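Local coordinates for protein putative oxidoreductase (Salmonella enterica subsp. enterica serovar Typhimurium, PDB 3NX4) that binds NADP and probably catalyses the NADPH-dependent reduction of acryloyl-CoA, as a medium-chain dehydrogenase/reductase, at residues N40-L45 and P61-A66; H56-P61 and N93-L98; T296-A301 and T319-K324. One frame throughout, in Å; residues are numbered along the deposited sequence.

Interaction 1 of 3, residues N40-L45 and P61-A66; sequences NYKDAL and PGIDFA. With NAP (NADP nicotinamide-adenine-dinucleotide phosphate), chain C.
N40 and D43, at the start of helix 41-48, grip the chain at G62-D64 just as it enters strand 64-72. The side chain of N40 can be followed from its root. Its CB rests 4.0 Å from CD1 of I63, and CG lies marginally nearer to the same methyl. OD1 takes a weak hydrogen bond from the backbone N of A127 in helix 118-140. ND2 passes CG1 of I63 at 3.5 Å and donates to D64 OD2 at 2.7 Å and, with its other hydrogen, to D43 OD2 at 3.0 Å. Both acceptors lie close to the amide plane, which fixes the rotation of the amide. The D64 carboxylate stands nearly upright against that plane, 85° apart, and OD2 is met from above its own plane; S38 OG also bonds OD2, and T126 OG1 bonds OD1.

D43 CG sits beside its own backbone N (chi1 -63°), and from there the carboxylate reaches both segments. OD2 also accepts from the backbone N of N40, while OD1, on its syn side, takes the N-H of I63 at 3.0 Å. Two waters brace D43 further, one to D64 N and one to G62 N.

Y41 N donates to NADP O1N at 3.3 Å. The cluster thus joins helix 41-48 to strand 64-72 beside the cofactor's pyrophosphate, within the GroES-like catalytic domain of the medium-chain dehydrogenase/reductase fold.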
loop_
_atom_site.group_PDB
_atom_site.type_symbol
_atom_site.label_atom_id
_atom_site.label_comp_id
_atom_site.label_asym_id
_atom_site.label_seq_id
_atom_site.Cartn_x
_atom_site.Cartn_y
_atom_site.Cartn_z
ATOM N N ASN A 40 13.130 3.968 -22.391
ATOM C CA ASN A 40 12.768 4.031 -20.984
ATOM C C ASN A 40 13.945 3.587 -20.137
ATOM O O ASN A 40 14.919 3.044 -20.649
ATOM C CB ASN A 40 11.577 3.106 -20.705
ATOM C CG ASN A 40 10.341 3.511 -21.473
ATOM O OD1 ASN A 40 9.553 4.331 -20.997
ATOM N ND2 ASN A 40 10.163 2.942 -22.676
ATOM N N TYR A 41 13.849 3.809 -18.833
ATOM C CA TYR A 41 14.882 3.349 -17.919
ATOM C C TYR A 41 15.143 1.861 -18.139
ATOM O O TYR A 41 16.292 1.420 -18.180
ATOM C CB TYR A 41 14.475 3.625 -16.464
ATOM C CG TYR A 41 15.583 3.392 -15.466
ATOM C CD1 TYR A 41 15.637 2.221 -14.716
ATOM C CD2 TYR A 41 16.590 4.336 -15.285
ATOM C CE1 TYR A 41 16.653 2.003 -13.806
ATOM C CE2 TYR A 41 17.612 4.125 -14.375
ATOM C CZ TYR A 41 17.642 2.956 -13.641
ATOM O OH TYR A 41 18.659 2.743 -12.739
ATOM N N LYS A 42 14.076 1.082 -18.296
ATOM C CA LYS A 42 14.248 -0.353 -18.479
ATOM C C LYS A 42 14.995 -0.667 -19.782
ATOM O O LYS A 42 15.832 -1.566 -19.815
ATOM C CB LYS A 42 12.907 -1.099 -18.412
ATOM C CG LYS A 42 13.079 -2.584 -18.097
ATOM C CD LYS A 42 11.860 -3.418 -18.455
ATOM C CE LYS A 42 10.657 -3.039 -17.633
ATOM N NZ LYS A 42 9.534 -4.001 -17.847
ATOM N N ASP A 43 14.693 0.076 -20.847
ATOM C CA ASP A 43 15.409 -0.080 -22.113
ATOM C C ASP A 43 16.894 0.258 -21.931
ATOM O O ASP A 43 17.763 -0.387 -22.518
ATOM C CB ASP A 43 14.831 0.835 -23.199
ATOM C CG ASP A 43 13.393 0.524 -23.539
ATOM O OD1 ASP A 43 13.069 -0.666 -23.756
ATOM O OD2 ASP A 43 12.585 1.480 -23.601
ATOM N N ALA A 44 17.181 1.288 -21.137
ATOM C CA ALA A 44 18.563 1.702 -20.902
ATOM C C ALA A 44 19.332 0.623 -20.134
ATOM O O ALA A 44 20.488 0.341 -20.440
ATOM C CB ALA A 44 18.619 3.056 -20.171
ATOM N N LEU A 45 18.685 0.019 -19.141
ATOM C CA LEU A 45 19.263 -1.124 -18.433
ATOM C C LEU A 45 19.573 -2.276 -19.390
ATOM O O LEU A 45 20.660 -2.852 -19.354
ATOM C CB LEU A 45 18.315 -1.617 -17.343
ATOM C CG LEU A 45 18.190 -0.756 -16.091
ATOM C CD1 LEU A 45 17.077 -1.275 -15.201
ATOM C CD2 LEU A 45 19.522 -0.719 -15.352
ATOM N N PRO A 61 15.816 -4.885 -28.378
ATOM C CA PRO A 61 15.210 -4.259 -27.203
ATOM C C PRO A 61 14.150 -3.247 -27.619
ATOM O O PRO A 61 13.893 -3.068 -28.816
ATOM C CB PRO A 61 16.395 -3.549 -26.556
ATOM C CG PRO A 61 17.228 -3.125 -27.729
ATOM C CD PRO A 61 17.103 -4.259 -28.737
ATOM N N GLY A 62 13.545 -2.594 -26.632
ATOM C CA GLY A 62 12.527 -1.593 -26.883
ATOM C C GLY A 62 11.165 -2.099 -26.443
ATOM O O GLY A 62 10.543 -2.914 -27.130
ATOM N N ILE A 63 10.700 -1.609 -25.297
ATOM C CA ILE A 63 9.448 -2.082 -24.726
ATOM C C ILE A 63 8.248 -1.337 -25.307
ATOM O O ILE A 63 7.102 -1.682 -25.025
ATOM C CB ILE A 63 9.453 -1.973 -23.176
ATOM C CG1 ILE A 63 9.540 -0.510 -22.730
ATOM C CG2 ILE A 63 10.615 -2.774 -22.590
ATOM C CD1 ILE A 63 9.671 -0.342 -21.208
ATOM N N ASP A 64 8.516 -0.317 -26.118
ATOM C CA ASP A 64 7.453 0.467 -26.738
ATOM C C ASP A 64 7.630 0.520 -28.251
ATOM O O ASP A 64 8.747 0.432 -28.755
ATOM C CB ASP A 64 7.492 1.927 -26.251
ATOM C CG ASP A 64 7.464 2.063 -24.747
ATOM O OD1 ASP A 64 6.936 1.163 -24.060
ATOM O OD2 ASP A 64 7.951 3.109 -24.255
ATOM N N PHE A 65 6.528 0.699 -28.969
ATOM C CA PHE A 65 6.601 1.130 -30.362
ATOM C C PHE A 65 5.255 1.666 -30.830
ATOM O O PHE A 65 4.220 1.395 -30.220
ATOM C CB PHE A 65 7.140 0.028 -31.298
ATOM C CG PHE A 65 6.200 -1.155 -31.481
ATOM C CD1 PHE A 65 5.017 -1.021 -32.188
ATOM C CD2 PHE A 65 6.520 -2.401 -30.956
ATOM C CE1 PHE A 65 4.157 -2.120 -32.369
ATOM C CE2 PHE A 65 5.676 -3.494 -31.134
ATOM C CZ PHE A 65 4.491 -3.350 -31.836
ATOM N N ALA A 66 5.282 2.455 -31.895
ATOM C CA ALA A 66 4.065 2.871 -32.570
ATOM C C ALA A 66 4.303 2.782 -34.074
ATOM O O ALA A 66 5.365 3.167 -34.563
ATOM C CB ALA A 66 3.691 4.277 -32.176
HETATM P PA NAP C . 14.350 8.146 -15.629
HETATM O O1A NAP C . 13.888 8.976 -16.754
HETATM O O2A NAP C . 15.762 7.735 -15.619
HETATM O O5B NAP C . 13.952 8.833 -14.242
HETATM C C5B NAP C . 14.556 8.379 -13.063
HETATM C C4B NAP C . 14.822 9.633 -12.242
HETATM O O4B NAP C . 15.227 9.250 -10.957
HETATM C C3B NAP C . 15.952 10.485 -12.823
HETATM O O3B NAP C . 15.437 11.476 -13.691
HETATM C C2B NAP C . 16.564 11.119 -11.589
HETATM O O2B NAP C . 15.840 12.298 -11.325
HETATM C C1B NAP C . 16.241 10.128 -10.485
HETATM N N9A NAP C . 17.404 9.302 -10.130
HETATM C C8A NAP C . 18.265 8.658 -10.985
HETATM N N7A NAP C . 19.174 7.988 -10.236
HETATM C C5A NAP C . 18.895 8.183 -8.931
HETATM C C6A NAP C . 19.498 7.741 -7.760
HETATM N N6A NAP C . 20.571 6.961 -7.794
HETATM N N1A NAP C . 18.968 8.117 -6.551
HETATM C C2A NAP C . 17.855 8.929 -6.499
HETATM N N3A NAP C . 17.263 9.375 -7.662
HETATM C C4A NAP C . 17.781 9.007 -8.854
HETATM O O3 NAP C . 13.479 6.785 -15.579
HETATM P PN NAP C . 11.952 6.533 -15.992
HETATM O O1N NAP C . 11.875 5.946 -17.349
HETATM O O2N NAP C . 11.220 7.788 -15.702
HETATM O O5D NAP C . 11.592 5.409 -14.895
HETATM C C5D NAP C . 11.635 5.761 -13.533
HETATM C C4D NAP C . 11.635 4.501 -12.682
HETATM O O4D NAP C . 10.402 3.848 -12.862
HETATM C C3D NAP C . 12.708 3.521 -13.125
HETATM O O3D NAP C . 13.226 2.862 -11.989
HETATM C C2D NAP C . 11.966 2.529 -13.992
HETATM O O2D NAP C . 12.558 1.254 -13.942
HETATM C C1D NAP C . 10.613 2.526 -13.310
HETATM N N1N NAP C . 9.499 2.133 -14.181
HETATM C C2N NAP C . 8.786 1.020 -13.842
HETATM C C3N NAP C . 7.701 0.599 -14.606
HETATM C C7N NAP C . 6.680 -0.268 -13.921
HETATM O O7N NAP C . 5.978 -1.239 -14.652
HETATM N N7N NAP C . 6.471 -0.088 -12.622
HETATM C C4N NAP C . 7.345 1.336 -15.736
HETATM C C5N NAP C . 8.082 2.480 -16.072
HETATM C C6N NAP C . 9.155 2.875 -15.275
HETATM P P2B NAP C . 16.577 13.602 -10.705
HETATM O O1X NAP C . 15.634 14.761 -10.878
HETATM O O2X NAP C . 16.850 13.378 -9.237
HETATM O O3X NAP C . 17.857 13.819 -11.466
HETATM O O HOH W 1 11.182 1.185 -26.011
HETATM O O HOH W 2 14.402 -3.087 -23.863
#

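Interaction 2 of 3, residues H56-P61 and N93-L98; sequences HFPMIP and NHWGGL
W95 lies against the loop 56-61 with I60 beneath one face of its indole. CG1 of I60 is 3.9 Å from the centroid of the five-membered ring, 24° off the normal, a CH-pi contact, and CD1 of I60 reaches the rim of the six-membered ring, 3.5 Å from CE3 of W95. The first two torsions of W95 (chi1 -79°, chi2 15°) together aim NE1 at P58 O, its hydrogen-bond acceptor at 3.2 Å, which sits at the ring edge, slightly out of plane. The selenium of selenomethionine M59 approaches obliquely, 3.9 Å from CD1 of W95, in a Met-aromatic contact.

Past the ring, the backbones close up tightly. G96 N donates to I60 O at 2.9 Å, from well above the carbonyl plane, and L98 N reaches P61 O in its plane at 3.1 Å.

Toward the solvent the contact thins: the exposed P58 ring only grazes the indole, CG of P58 lying 4.5 Å from CZ2 of W95, and it is the backbone of N93, at CA, that meets the methyl CE of M59.

On the buried side, I60 and P61 pack on strand 2-8, L98 lies against strand 30-39, and P61 and L98 both touch I47 of helix 41-48.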
loop_
_atom_site.group_PDB
_atom_site.type_symbol
_atom_site.label_atom_id
_atom_site.label_comp_id
_atom_site.label_asym_id
_atom_site.label_seq_id
_atom_site.Cartn_x
_atom_site.Cartn_y
_atom_site.Cartn_z
ATOM N N HIS A 56 17.741 -13.519 -22.611
ATOM C CA HIS A 56 17.817 -14.183 -23.903
ATOM C C HIS A 56 18.537 -13.313 -24.926
ATOM O O HIS A 56 18.211 -12.152 -25.085
ATOM C CB HIS A 56 16.408 -14.484 -24.419
ATOM C CG HIS A 56 15.738 -15.632 -23.732
ATOM N ND1 HIS A 56 16.206 -16.926 -23.821
ATOM C CD2 HIS A 56 14.621 -15.688 -22.970
ATOM C CE1 HIS A 56 15.416 -17.727 -23.129
ATOM N NE2 HIS A 56 14.447 -17.001 -22.601
ATOM N N PHE A 57 19.511 -13.879 -25.622
ATOM C CA PHE A 57 20.241 -13.158 -26.655
ATOM C C PHE A 57 20.360 -14.049 -27.878
ATOM O O PHE A 57 20.411 -15.263 -27.746
ATOM C CB PHE A 57 21.631 -12.785 -26.160
ATOM C CG PHE A 57 21.637 -11.735 -25.093
ATOM C CD1 PHE A 57 21.744 -10.404 -25.422
ATOM C CD2 PHE A 57 21.550 -12.081 -23.765
ATOM C CE1 PHE A 57 21.755 -9.440 -24.448
ATOM C CE2 PHE A 57 21.568 -11.119 -22.793
ATOM C CZ PHE A 57 21.665 -9.796 -23.137
ATOM N N PRO A 58 20.422 -13.471 -29.067
ATOM C CA PRO A 58 20.352 -12.031 -29.297
ATOM C C PRO A 58 18.951 -11.461 -29.101
ATOM O O PRO A 58 17.961 -12.158 -29.275
ATOM C CB PRO A 58 20.765 -11.910 -30.755
ATOM C CG PRO A 58 20.276 -13.153 -31.364
ATOM C CD PRO A 58 20.394 -14.225 -30.326
HETATM N N MSE A 59 18.883 -10.191 -28.730
HETATM C CA MSE A 59 17.612 -9.542 -28.464
HETATM C C MSE A 59 17.459 -8.177 -29.112
HETATM O O MSE A 59 18.379 -7.387 -29.118
HETATM C CB MSE A 59 17.440 -9.400 -26.952
HETATM C CG MSE A 59 16.298 -8.509 -26.525
HETATM SE SE MSE A 59 14.603 -9.365 -26.775
HETATM C CE MSE A 59 14.935 -10.906 -25.685
ATOM N N ILE A 60 16.274 -7.894 -29.628
ATOM C CA ILE A 60 15.974 -6.569 -30.127
ATOM C C ILE A 60 15.240 -5.928 -28.959
ATOM O O ILE A 60 14.171 -6.378 -28.584
ATOM C CB ILE A 60 15.039 -6.603 -31.319
ATOM C CG1 ILE A 60 15.713 -7.271 -32.511
ATOM C CG2 ILE A 60 14.624 -5.212 -31.700
ATOM C CD1 ILE A 60 15.027 -6.971 -33.802
ATOM N N PRO A 61 15.816 -4.885 -28.378
ATOM C CA PRO A 61 15.210 -4.259 -27.203
ATOM C C PRO A 61 14.150 -3.247 -27.619
ATOM O O PRO A 61 13.893 -3.068 -28.816
ATOM C CB PRO A 61 16.395 -3.549 -26.556
ATOM C CG PRO A 61 17.228 -3.125 -27.729
ATOM C CD PRO A 61 17.103 -4.259 -28.737
ATOM N N ASN A 93 11.558 -10.291 -23.371
ATOM C CA ASN A 93 11.574 -11.688 -23.773
ATOM C C ASN A 93 11.080 -11.866 -25.205
ATOM O O ASN A 93 11.043 -12.974 -25.724
ATOM C CB ASN A 93 10.785 -12.572 -22.804
ATOM C CG ASN A 93 9.374 -12.081 -22.582
ATOM O OD1 ASN A 93 8.678 -11.707 -23.520
ATOM N ND2 ASN A 93 8.941 -12.090 -21.331
ATOM N N HIS A 94 10.680 -10.769 -25.830
ATOM C CA HIS A 94 10.194 -10.801 -27.200
ATOM C C HIS A 94 10.823 -9.667 -28.002
ATOM O O HIS A 94 10.835 -8.531 -27.545
ATOM C CB HIS A 94 8.672 -10.676 -27.195
ATOM C CG HIS A 94 8.036 -10.865 -28.535
ATOM N ND1 HIS A 94 7.527 -12.074 -28.951
ATOM C CD2 HIS A 94 7.810 -9.993 -29.544
ATOM C CE1 HIS A 94 7.019 -11.942 -30.163
ATOM N NE2 HIS A 94 7.179 -10.689 -30.545
ATOM N N TRP A 95 11.327 -9.957 -29.197
ATOM C CA TRP A 95 11.922 -8.908 -30.019
ATOM C C TRP A 95 11.011 -7.689 -30.087
ATOM O O TRP A 95 9.811 -7.810 -30.353
ATOM C CB TRP A 95 12.252 -9.425 -31.418
ATOM C CG TRP A 95 13.520 -10.231 -31.458
ATOM C CD1 TRP A 95 14.193 -10.760 -30.393
ATOM C CD2 TRP A 95 14.275 -10.581 -32.624
ATOM N NE1 TRP A 95 15.316 -11.424 -30.827
ATOM C CE2 TRP A 95 15.389 -11.327 -32.192
ATOM C CE3 TRP A 95 14.114 -10.341 -33.992
ATOM C CZ2 TRP A 95 16.337 -11.832 -33.078
ATOM C CZ3 TRP A 95 15.056 -10.842 -34.868
ATOM C CH2 TRP A 95 16.154 -11.576 -34.408
ATOM N N GLY A 96 11.592 -6.518 -29.852
ATOM C CA GLY A 96 10.815 -5.331 -29.563
ATOM C C GLY A 96 10.839 -4.180 -30.548
ATOM O O GLY A 96 10.995 -4.359 -31.758
ATOM N N GLY A 97 10.695 -2.977 -30.000
ATOM C CA GLY A 97 10.299 -1.824 -30.782
ATOM C C GLY A 97 11.410 -1.019 -31.408
ATOM O O GLY A 97 11.149 -0.159 -32.254
ATOM N N LEU A 98 12.646 -1.279 -31.000
ATOM C CA LEU A 98 13.768 -0.518 -31.546
ATOM C C LEU A 98 14.246 -1.159 -32.843
ATOM O O LEU A 98 15.382 -1.621 -32.957
ATOM C CB LEU A 98 14.886 -0.342 -30.504
ATOM C CG LEU A 98 14.471 0.612 -29.372
ATOM C CD1 LEU A 98 15.310 0.443 -28.106
ATOM C CD2 LEU A 98 14.489 2.063 -29.846
#

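Interaction 3 of 3, residues T296-A301 and T319-K324; sequences TEITLA and TLVKIK
I298 N donates to L320 O at 2.8 Å, the central bond of a parallel strand pair that closes a beta-alpha-beta crossover: strand 295-299, helix 303-311, strand 318-322. Three backbone bonds join the segments, and T296 has another with R318 just before. On either side of the central one, L320 N donates to T296 O, and K322 N to I298 O at 2.9 Å. I298 N and K322 N lie nearly along the axes of the carbonyls they meet, whereas L320 N comes in tilted 30° from the plane of the T296 carbonyl. Two carbonyls also receive CA-H...O contacts: L320 O from CA of E297 and I298 O from CA of V321. The other edge of strand 318-322 pairs with strand 30-39, with T319 bonded to L39 and V321 to S37.

The two faces differ in chemistry. On the face of I298, T319 and V321, CG1 of I298 meets CG2 of V321 at 3.8 Å and its CD1 meets CG2 of T319 at 3.7 Å; F306 of helix 303-311 covers I298 and T319. On the face of E297, L320 and K322, the extended E297 side chain (chi1 180°) runs alongside L320, and its carboxylate crosses K322, OE2 of E297 standing 3.3 Å from the aliphatic CD of K322. The charged ends stay apart, with K322 NZ 5.0 Å from OE2 of E297. The firm charge partner of E297 is R119, in a salt bridge to OE1, while T299 OG1 bonds to D302.

Further along, L300 packs on I323, CD1 to CD1. Here direct pairing gives way to a single water, which accepts from L300 N and donates to K322 O, at 2.7 Å each.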
loop_
_atom_site.group_PDB
_atom_site.type_symbol
_atom_site.label_atom_id
_atom_site.label_comp_id
_atom_site.label_asym_id
_atom_site.label_seq_id
_atom_site.Cartn_x
_atom_site.Cartn_y
_atom_site.Cartn_z
ATOM N N THR A 296 13.049 14.638 -26.407
ATOM C CA THR A 296 14.239 14.786 -27.224
ATOM C C THR A 296 14.220 13.686 -28.274
ATOM O O THR A 296 14.194 12.499 -27.935
ATOM C CB THR A 296 15.522 14.681 -26.395
ATOM O OG1 THR A 296 15.517 15.701 -25.398
ATOM C CG2 THR A 296 16.746 14.860 -27.279
ATOM N N GLU A 297 14.215 14.078 -29.548
ATOM C CA GLU A 297 14.125 13.107 -30.637
ATOM C C GLU A 297 15.503 12.678 -31.120
ATOM O O GLU A 297 16.334 13.511 -31.447
ATOM C CB GLU A 297 13.330 13.681 -31.814
ATOM C CG GLU A 297 13.201 12.715 -32.988
ATOM C CD GLU A 297 12.441 13.317 -34.151
ATOM O OE1 GLU A 297 11.367 13.917 -33.918
ATOM O OE2 GLU A 297 12.919 13.192 -35.295
ATOM N N ILE A 298 15.744 11.374 -31.163
ATOM C CA ILE A 298 17.024 10.854 -31.626
ATOM C C ILE A 298 16.769 9.816 -32.701
ATOM O O ILE A 298 15.623 9.444 -32.953
ATOM C CB ILE A 298 17.807 10.189 -30.484
ATOM C CG1 ILE A 298 17.098 8.903 -30.029
ATOM C CG2 ILE A 298 17.952 11.156 -29.315
ATOM C CD1 ILE A 298 17.892 8.107 -29.014
ATOM N N THR A 299 17.835 9.350 -33.339
ATOM C CA THR A 299 17.707 8.276 -34.310
ATOM C C THR A 299 18.098 6.961 -33.657
ATOM O O THR A 299 18.629 6.942 -32.551
ATOM C CB THR A 299 18.608 8.501 -35.523
ATOM O OG1 THR A 299 19.975 8.419 -35.103
ATOM C CG2 THR A 299 18.343 9.874 -36.123
ATOM N N LEU A 300 17.847 5.860 -34.354
ATOM C CA LEU A 300 18.108 4.542 -33.798
ATOM C C LEU A 300 19.590 4.390 -33.460
ATOM O O LEU A 300 19.949 3.800 -32.444
ATOM C CB LEU A 300 17.663 3.455 -34.777
ATOM C CG LEU A 300 17.606 2.012 -34.270
ATOM C CD1 LEU A 300 16.676 1.886 -33.086
ATOM C CD2 LEU A 300 17.178 1.056 -35.387
ATOM N N ALA A 301 20.449 4.927 -34.316
ATOM C CA ALA A 301 21.889 4.805 -34.116
ATOM C C ALA A 301 22.360 5.473 -32.821
ATOM O O ALA A 301 23.393 5.101 -32.265
ATOM C CB ALA A 301 22.641 5.369 -35.316
ATOM N N THR A 319 12.953 10.352 -23.993
ATOM C CA THR A 319 13.766 10.127 -25.184
ATOM C C THR A 319 12.937 9.425 -26.249
ATOM O O THR A 319 12.520 8.280 -26.070
ATOM C CB THR A 319 15.020 9.287 -24.875
ATOM O OG1 THR A 319 15.830 9.970 -23.914
ATOM C CG2 THR A 319 15.843 9.061 -26.143
ATOM N N LEU A 320 12.707 10.132 -27.351
ATOM C CA LEU A 320 11.886 9.659 -28.455
ATOM C C LEU A 320 12.783 9.175 -29.592
ATOM O O LEU A 320 13.730 9.862 -29.985
ATOM C CB LEU A 320 10.984 10.794 -28.952
ATOM C CG LEU A 320 10.227 10.548 -30.266
ATOM C CD1 LEU A 320 9.088 9.531 -30.060
ATOM C CD2 LEU A 320 9.696 11.856 -30.840
ATOM N N VAL A 321 12.492 7.993 -30.117
ATOM C CA VAL A 321 13.320 7.419 -31.165
ATOM C C VAL A 321 12.581 7.383 -32.499
ATOM O O VAL A 321 11.568 6.726 -32.637
ATOM C CB VAL A 321 13.830 6.017 -30.781
ATOM C CG1 VAL A 321 14.733 5.468 -31.872
ATOM C CG2 VAL A 321 14.578 6.084 -29.441
ATOM N N LYS A 322 13.088 8.131 -33.475
ATOM C CA LYS A 322 12.492 8.128 -34.797
ATOM C C LYS A 322 13.035 6.915 -35.542
ATOM O O LYS A 322 14.247 6.791 -35.732
ATOM C CB LYS A 322 12.834 9.419 -35.553
ATOM C CG LYS A 322 12.186 9.507 -36.940
ATOM C CD LYS A 322 12.507 10.841 -37.601
ATOM C CE LYS A 322 11.834 10.976 -38.958
ATOM N NZ LYS A 322 10.351 10.849 -38.869
ATOM N N ILE A 323 12.141 6.020 -35.940
ATOM C CA ILE A 323 12.533 4.779 -36.586
ATOM C C ILE A 323 12.303 4.898 -38.086
ATOM O O ILE A 323 13.146 4.491 -38.882
ATOM C CB ILE A 323 11.743 3.585 -36.041
ATOM C CG1 ILE A 323 12.061 3.356 -34.556
ATOM C CG2 ILE A 323 12.044 2.332 -36.857
ATOM C CD1 ILE A 323 13.465 2.838 -34.307
ATOM N N LYS A 324 11.165 5.475 -38.458
ATOM C CA LYS A 324 10.843 5.729 -39.860
ATOM C C LYS A 324 11.982 6.471 -40.556
ATOM O O LYS A 324 12.568 7.406 -40.003
ATOM C CB LYS A 324 9.554 6.548 -39.965
ATOM C CG LYS A 324 9.596 7.842 -39.164
ATOM C CD LYS A 324 8.209 8.394 -38.884
ATOM C CE LYS A 324 7.664 9.175 -40.062
ATOM N NZ LYS A 324 6.338 9.766 -39.735
ATOM O OXT LYS A 324 12.338 6.156 -41.693
HETATM O O HOH W 3 16.614 5.844 -36.708
#

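Interactions 1 and 2 share P61 and are joined by a probable hydrogen bond from G97 N to G62 O at 2.9 Å. Interaction 3 stays apart from interaction 1, nearest atoms about 6 Å away, though both reach the same sheet; it touches interaction 2 through L98, whose O and CD2 pack on L300 and V321. Interaction 1 is almost wholly buried polar chemistry of carboxylates, amide and waters beside the cofactor. Interaction 2 joins loops by an indole and main-chain bonds, with a solvent rim. Interaction 3 pairs strands and mixes buried I298, L320 and V321 with exposed T296, E297 and T299, apolar mainly on the I298 and V321 face, with E297 and K322 flanking L320.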